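Local coordinates for sulfhydryl oxidase 1 (PDB 3LLI), which catalyses the oxidation of protein thiols to disulfides, probably passing the electrons through its bound FAD to molecular oxygen, at residues I14-L19 with S253-D258; K46-V51 with L151-G156. All coordinates share one frame; numbering follows the deposited sequence.

Contact 1 (I14-L19 with S253-D258); sequences IYMADL and SNIILD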
loop_
_atom_site.group_PDB
_atom_site.type_symbol
_atom_site.label_atom_id
_atom_site.label_comp_id
_atom_site.label_asym_id
_atom_site.label_seq_id
_atom_site.Cartn_x
_atom_site.Cartn_y
_atom_site.Cartn_z
ATOM N N ILE A 14 -3.513 -11.836 -6.230
ATOM C CA ILE A 14 -3.913 -10.784 -5.312
ATOM C C ILE A 14 -5.434 -10.855 -5.171
ATOM O O ILE A 14 -6.153 -10.891 -6.172
ATOM C CB ILE A 14 -3.525 -9.391 -5.846
ATOM C CG1 ILE A 14 -2.000 -9.248 -5.875
ATOM C CG2 ILE A 14 -4.154 -8.312 -4.973
ATOM C CD1 ILE A 14 -1.517 -7.837 -6.156
ATOM N N TYR A 15 -5.922 -10.877 -3.936
ATOM C CA TYR A 15 -7.356 -10.956 -3.694
ATOM C C TYR A 15 -7.969 -9.609 -3.349
ATOM O O TYR A 15 -7.572 -8.960 -2.381
ATOM C CB TYR A 15 -7.633 -11.957 -2.579
ATOM C CG TYR A 15 -7.170 -13.349 -2.932
ATOM C CD1 TYR A 15 -7.992 -14.216 -3.659
ATOM C CD2 TYR A 15 -5.883 -13.776 -2.610
ATOM C CE1 TYR A 15 -7.539 -15.472 -4.061
ATOM C CE2 TYR A 15 -5.418 -15.031 -3.008
ATOM C CZ TYR A 15 -6.249 -15.871 -3.733
ATOM O OH TYR A 15 -5.784 -17.101 -4.142
ATOM N N MET A 16 -8.947 -9.200 -4.151
ATOM C CA MET A 16 -9.634 -7.935 -3.953
ATOM C C MET A 16 -10.084 -7.781 -2.500
ATOM O O MET A 16 -10.192 -6.666 -1.997
ATOM C CB MET A 16 -10.841 -7.850 -4.892
ATOM C CG MET A 16 -11.480 -6.466 -4.963
ATOM S SD MET A 16 -10.288 -5.203 -5.434
ATOM C CE MET A 16 -10.397 -5.222 -7.228
ATOM N N ALA A 17 -10.337 -8.900 -1.830
ATOM C CA ALA A 17 -10.766 -8.882 -0.435
ATOM C C ALA A 17 -9.687 -8.307 0.487
ATOM O O ALA A 17 -9.998 -7.701 1.519
ATOM C CB ALA A 17 -11.119 -10.285 0.018
ATOM N N ASP A 18 -8.424 -8.522 0.125
ATOM C CA ASP A 18 -7.306 -8.021 0.921
ATOM C C ASP A 18 -7.196 -6.509 0.737
ATOM O O ASP A 18 -7.137 -5.759 1.708
ATOM C CB ASP A 18 -5.999 -8.709 0.504
ATOM C CG ASP A 18 -6.016 -10.214 0.772
ATOM O OD1 ASP A 18 -6.186 -10.618 1.946
ATOM O OD2 ASP A 18 -5.858 -11.000 -0.188
ATOM N N LEU A 19 -7.193 -6.065 -0.514
ATOM C CA LEU A 19 -7.097 -4.643 -0.816
ATOM C C LEU A 19 -8.275 -3.834 -0.280
ATOM O O LEU A 19 -8.114 -2.661 0.065
ATOM C CB LEU A 19 -6.983 -4.426 -2.324
ATOM C CG LEU A 19 -5.707 -4.956 -2.988
ATOM C CD1 LEU A 19 -5.698 -4.571 -4.459
ATOM C CD2 LEU A 19 -4.492 -4.383 -2.293
ATOM N N SER A 253 -5.346 -7.082 -13.897
ATOM C CA SER A 253 -5.548 -8.400 -14.508
ATOM C C SER A 253 -5.168 -9.566 -13.600
ATOM O O SER A 253 -5.639 -10.690 -13.794
ATOM C CB SER A 253 -4.776 -8.512 -15.833
ATOM O OG SER A 253 -3.368 -8.530 -15.635
ATOM N N ASN A 254 -4.317 -9.311 -12.608
ATOM C CA ASN A 254 -3.918 -10.377 -11.698
ATOM C C ASN A 254 -4.775 -10.380 -10.436
ATOM O O ASN A 254 -4.580 -11.211 -9.546
ATOM C CB ASN A 254 -2.431 -10.260 -11.330
ATOM C CG ASN A 254 -1.995 -11.318 -10.317
ATOM O OD1 ASN A 254 -2.343 -12.498 -10.440
ATOM N ND2 ASN A 254 -1.228 -10.901 -9.313
ATOM N N ILE A 255 -5.740 -9.464 -10.364
ATOM C CA ILE A 255 -6.609 -9.392 -9.191
ATOM C C ILE A 255 -7.789 -10.350 -9.281
ATOM O O ILE A 255 -8.555 -10.332 -10.245
ATOM C CB ILE A 255 -7.183 -7.968 -8.970
ATOM C CG1 ILE A 255 -6.056 -6.941 -8.871
ATOM C CG2 ILE A 255 -7.989 -7.936 -7.680
ATOM C CD1 ILE A 255 -6.546 -5.521 -8.668
ATOM N N ILE A 256 -7.936 -11.185 -8.263
ATOM C CA ILE A 256 -9.034 -12.129 -8.216
ATOM C C ILE A 256 -10.199 -11.416 -7.547
ATOM O O ILE A 256 -10.265 -11.328 -6.319
ATOM C CB ILE A 256 -8.636 -13.384 -7.418
ATOM C CG1 ILE A 256 -7.562 -14.150 -8.196
ATOM C CG2 ILE A 256 -9.854 -14.260 -7.157
ATOM C CD1 ILE A 256 -7.099 -15.422 -7.526
ATOM N N LEU A 257 -11.103 -10.884 -8.366
ATOM C CA LEU A 257 -12.269 -10.162 -7.864
ATOM C C LEU A 257 -13.057 -11.005 -6.881
ATOM O O LEU A 257 -13.231 -12.206 -7.069
ATOM C CB LEU A 257 -13.176 -9.735 -9.016
ATOM C CG LEU A 257 -12.539 -8.753 -9.997
ATOM C CD1 LEU A 257 -13.494 -8.487 -11.157
ATOM C CD2 LEU A 257 -12.198 -7.460 -9.273
ATOM N N ASP A 258 -13.532 -10.363 -5.824
ATOM C CA ASP A 258 -14.292 -11.066 -4.808
ATOM C C ASP A 258 -15.756 -11.103 -5.214
ATOM O O ASP A 258 -16.541 -10.233 -4.835
ATOM C CB ASP A 258 -14.133 -10.368 -3.457
ATOM C CG ASP A 258 -14.478 -11.271 -2.300
ATOM O OD1 ASP A 258 -13.876 -12.364 -2.210
ATOM O OD2 ASP A 258 -15.343 -10.890 -1.483
#

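Contact 2 (K46-V51 with L151-G156); sequences KKFVAV and LPAIRG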
loop_
_atom_site.group_PDB
_atom_site.type_symbol
_atom_site.label_atom_id
_atom_site.label_comp_id
_atom_site.label_asym_id
_atom_site.label_seq_id
_atom_site.Cartn_x
_atom_site.Cartn_y
_atom_site.Cartn_z
ATOM N N LYS A 46 -4.936 13.718 3.730
ATOM C CA LYS A 46 -5.445 14.235 2.470
ATOM C C LYS A 46 -4.631 13.757 1.265
ATOM O O LYS A 46 -5.196 13.389 0.237
ATOM C CB LYS A 46 -5.465 15.756 2.497
ATOM C CG LYS A 46 -6.458 16.357 3.475
ATOM C CD LYS A 46 -6.450 17.888 3.375
ATOM C CE LYS A 46 -7.512 18.510 4.271
ATOM N NZ LYS A 46 -7.500 20.004 4.210
ATOM N N LYS A 47 -3.306 13.759 1.396
ATOM C CA LYS A 47 -2.438 13.331 0.303
ATOM C C LYS A 47 -2.652 11.855 -0.008
ATOM O O LYS A 47 -2.802 11.469 -1.163
ATOM C CB LYS A 47 -0.970 13.557 0.662
ATOM C CG LYS A 47 -0.606 15.007 0.951
ATOM C CD LYS A 47 -0.706 15.881 -0.289
ATOM C CE LYS A 47 0.243 15.400 -1.381
ATOM N NZ LYS A 47 0.238 16.307 -2.567
ATOM N N PHE A 48 -2.659 11.024 1.024
ATOM C CA PHE A 48 -2.856 9.600 0.822
ATOM C C PHE A 48 -4.207 9.278 0.171
ATOM O O PHE A 48 -4.278 8.470 -0.758
ATOM C CB PHE A 48 -2.771 8.860 2.141
ATOM C CG PHE A 48 -2.638 7.390 1.975
ATOM C CD1 PHE A 48 -1.482 6.854 1.416
ATOM C CD2 PHE A 48 -3.670 6.535 2.354
ATOM C CE1 PHE A 48 -1.347 5.478 1.237
ATOM C CE2 PHE A 48 -3.549 5.158 2.179
ATOM C CZ PHE A 48 -2.377 4.625 1.617
ATOM N N VAL A 49 -5.269 9.898 0.670
ATOM C CA VAL A 49 -6.606 9.672 0.128
ATOM C C VAL A 49 -6.685 10.034 -1.355
ATOM O O VAL A 49 -7.303 9.307 -2.129
ATOM C CB VAL A 49 -7.665 10.468 0.901
ATOM C CG1 VAL A 49 -8.957 10.515 0.121
ATOM C CG2 VAL A 49 -7.915 9.801 2.249
ATOM N N ALA A 50 -6.059 11.153 -1.733
ATOM C CA ALA A 50 -6.028 11.598 -3.115
ATOM C C ALA A 50 -5.303 10.538 -3.944
ATOM O O ALA A 50 -5.679 10.273 -5.081
ATOM C CB ALA A 50 -5.304 12.931 -3.231
ATOM N N VAL A 51 -4.266 9.933 -3.370
ATOM C CA VAL A 51 -3.527 8.888 -4.080
ATOM C C VAL A 51 -4.397 7.643 -4.262
ATOM O O VAL A 51 -4.365 6.998 -5.312
ATOM C CB VAL A 51 -2.228 8.511 -3.329
ATOM C CG1 VAL A 51 -1.720 7.168 -3.796
ATOM C CG2 VAL A 51 -1.175 9.582 -3.569
ATOM N N LEU A 151 5.052 7.666 -3.396
ATOM C CA LEU A 151 5.943 7.229 -2.328
ATOM C C LEU A 151 5.887 8.168 -1.105
ATOM O O LEU A 151 5.837 7.706 0.036
ATOM C CB LEU A 151 7.373 7.101 -2.857
ATOM C CG LEU A 151 8.145 5.855 -2.412
ATOM C CD1 LEU A 151 7.321 4.602 -2.669
ATOM C CD2 LEU A 151 9.472 5.780 -3.162
ATOM N N PRO A 152 5.912 9.494 -1.327
ATOM C CA PRO A 152 5.851 10.404 -0.179
ATOM C C PRO A 152 4.515 10.238 0.568
ATOM O O PRO A 152 4.483 10.267 1.803
ATOM C CB PRO A 152 5.999 11.785 -0.822
ATOM C CG PRO A 152 6.902 11.503 -1.994
ATOM C CD PRO A 152 6.289 10.222 -2.554
ATOM N N ALA A 153 3.418 10.064 -0.178
ATOM C CA ALA A 153 2.111 9.865 0.444
ATOM C C ALA A 153 2.204 8.631 1.328
ATOM O O ALA A 153 1.717 8.619 2.458
ATOM C CB ALA A 153 1.025 9.660 -0.619
ATOM N N ILE A 154 2.842 7.589 0.802
ATOM C CA ILE A 154 3.003 6.345 1.531
ATOM C C ILE A 154 3.877 6.561 2.758
ATOM O O ILE A 154 3.647 5.959 3.810
ATOM C CB ILE A 154 3.617 5.264 0.620
ATOM C CG1 ILE A 154 2.654 4.973 -0.551
ATOM C CG2 ILE A 154 3.926 4.012 1.429
ATOM C CD1 ILE A 154 3.202 3.977 -1.575
ATOM N N ARG A 155 4.874 7.432 2.628
ATOM C CA ARG A 155 5.763 7.716 3.754
ATOM C C ARG A 155 4.978 8.468 4.830
ATOM O O ARG A 155 5.062 8.149 6.015
ATOM C CB ARG A 155 6.949 8.557 3.296
ATOM C CG ARG A 155 7.951 8.856 4.398
ATOM C CD ARG A 155 9.060 9.754 3.878
ATOM N NE ARG A 155 10.188 9.803 4.800
ATOM C CZ ARG A 155 11.318 10.466 4.568
ATOM N NH1 ARG A 155 11.479 11.151 3.437
ATOM N NH2 ARG A 155 12.295 10.430 5.461
ATOM N N GLY A 156 4.208 9.459 4.396
ATOM C CA GLY A 156 3.406 10.245 5.314
ATOM C C GLY A 156 2.394 9.396 6.074
ATOM O O GLY A 156 2.250 9.542 7.290
#

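Contact 1 (I14-L19 with S253-D258)
Ile14 and Tyr15 pair with Ile255 and Ile256 as a two-stranded parallel sheet, the CA atoms of Ile14 and Ile255 lying 4.9 Å apart. The backbone bonds come first. Ile256 N donates to Ile14 O at 2.8 Å, almost straight at the hydrogen (172°) and nearly in line with the carbonyl bond. That oxygen also receives a CA-H contact from Ile255 CA at 3.4 Å. One step on, Met16 N reaches Ile256 O at 3.3 Å, a weak bond made just as the chain turns from strand into helix, with Tyr15 at the N-cap position.

Apolar contacts divide between the two sides of the sheet. On the face of Tyr15 and Ile256 the side chains run alongside one another, pointing the same way. Tyr15 CE1 meets Ile256 CD1 at 3.5 Å, while the phenol oxygen runs on to bond Asp10 N. On the opposite side, that of Ile14 and Ile255, Met16 of the first helical turn bends at chi2 (56°) and chi3 (89°), which brings CE back to the opposing segment; it touches Leu257 CD2 at 3.5 Å and Ile255 CG2 at 3.7 Å.

The polar side chain of Asn254 crosses Ile14 at about a right angle, ND2 lying 3.9 Å from Ile14 CG1. The same ND2 bonds the carbonyls of Ser12 and His249, an arrangement that fixes the amide beside the first strand.

The small sheet thus ties the start of helix 16-30 to the chain's C-terminal end, and helix 118-134 packs against the sheet and the helix start, its Phe128 touching Ile14, Ile255 and Leu19.

Contact 2 (K46-V51 with L151-G156)
Phe48 and Val51, one helical turn apart, receive Ala153 across a helix pair whose axes, taken over these short segments, approach to 8.6 Å at 131° between their directions. This is apolar helix-helix packing, and the small side chain is consistent with the close spacing: the CA atoms of Phe48 and Ala153 are 5.0 Å apart, and the Ala153 methyl lies 4.1 Å from Phe48 CA.

Followed outward from CB, Phe48 first places CG anti to its own backbone nitrogen (chi1 -166°), carrying the ring across the side of the partner helix, roughly perpendicular to its axis. At CD1 the ring comes 3.8 Å from Ala153 O, obliquely to the ring, and 4.3 Å from Ala153 CB. Next along, CE1 approaches Ile154 CG1 at 4.4 Å, a loose contact made at the ring edge, near its plane. Phe48 CZ, at the tip, is past Ala153 and 5.5 Å from Ile154 CG1, no close contact. The ring also stacks with that of Tyr157, one turn on from Ala153.

Val51 uses one branch: its CG2 touches Ala153 CB at 3.7 Å. Lys47 brings its CB toward the partner helix, but its chain leads away and NZ forms a salt bridge with Glu149.

Helix 39-55 is thereby joined to helix 150-160, and helix 118-134 packs against both, its Phe126 touching Phe48 and Ile154 and its Leu129 touching Val51.

How the contacts relate
The two contacts lie on opposite sides of the chain's centre, their own centres about 22 Å apart, and share no secondary-structure element. Contact 1 is partly buried, its centre about 14 Å from the centre of the chain; contact 2 is buried, at about 10 Å, also between centres. Their chemistry follows their elements: strand pairing gives contact 1 its backbone hydrogen bonds, and with the flanking side chains it buries 482 Å², whereas contact 2 buries 178 Å² through apolar contacts between helices whose backbone bonding is internal. Helix 118-134 touches both, through different residues. Each also comes near the bound FAD, the side chains of Ile14 and Ile154 each about 7 Å from it.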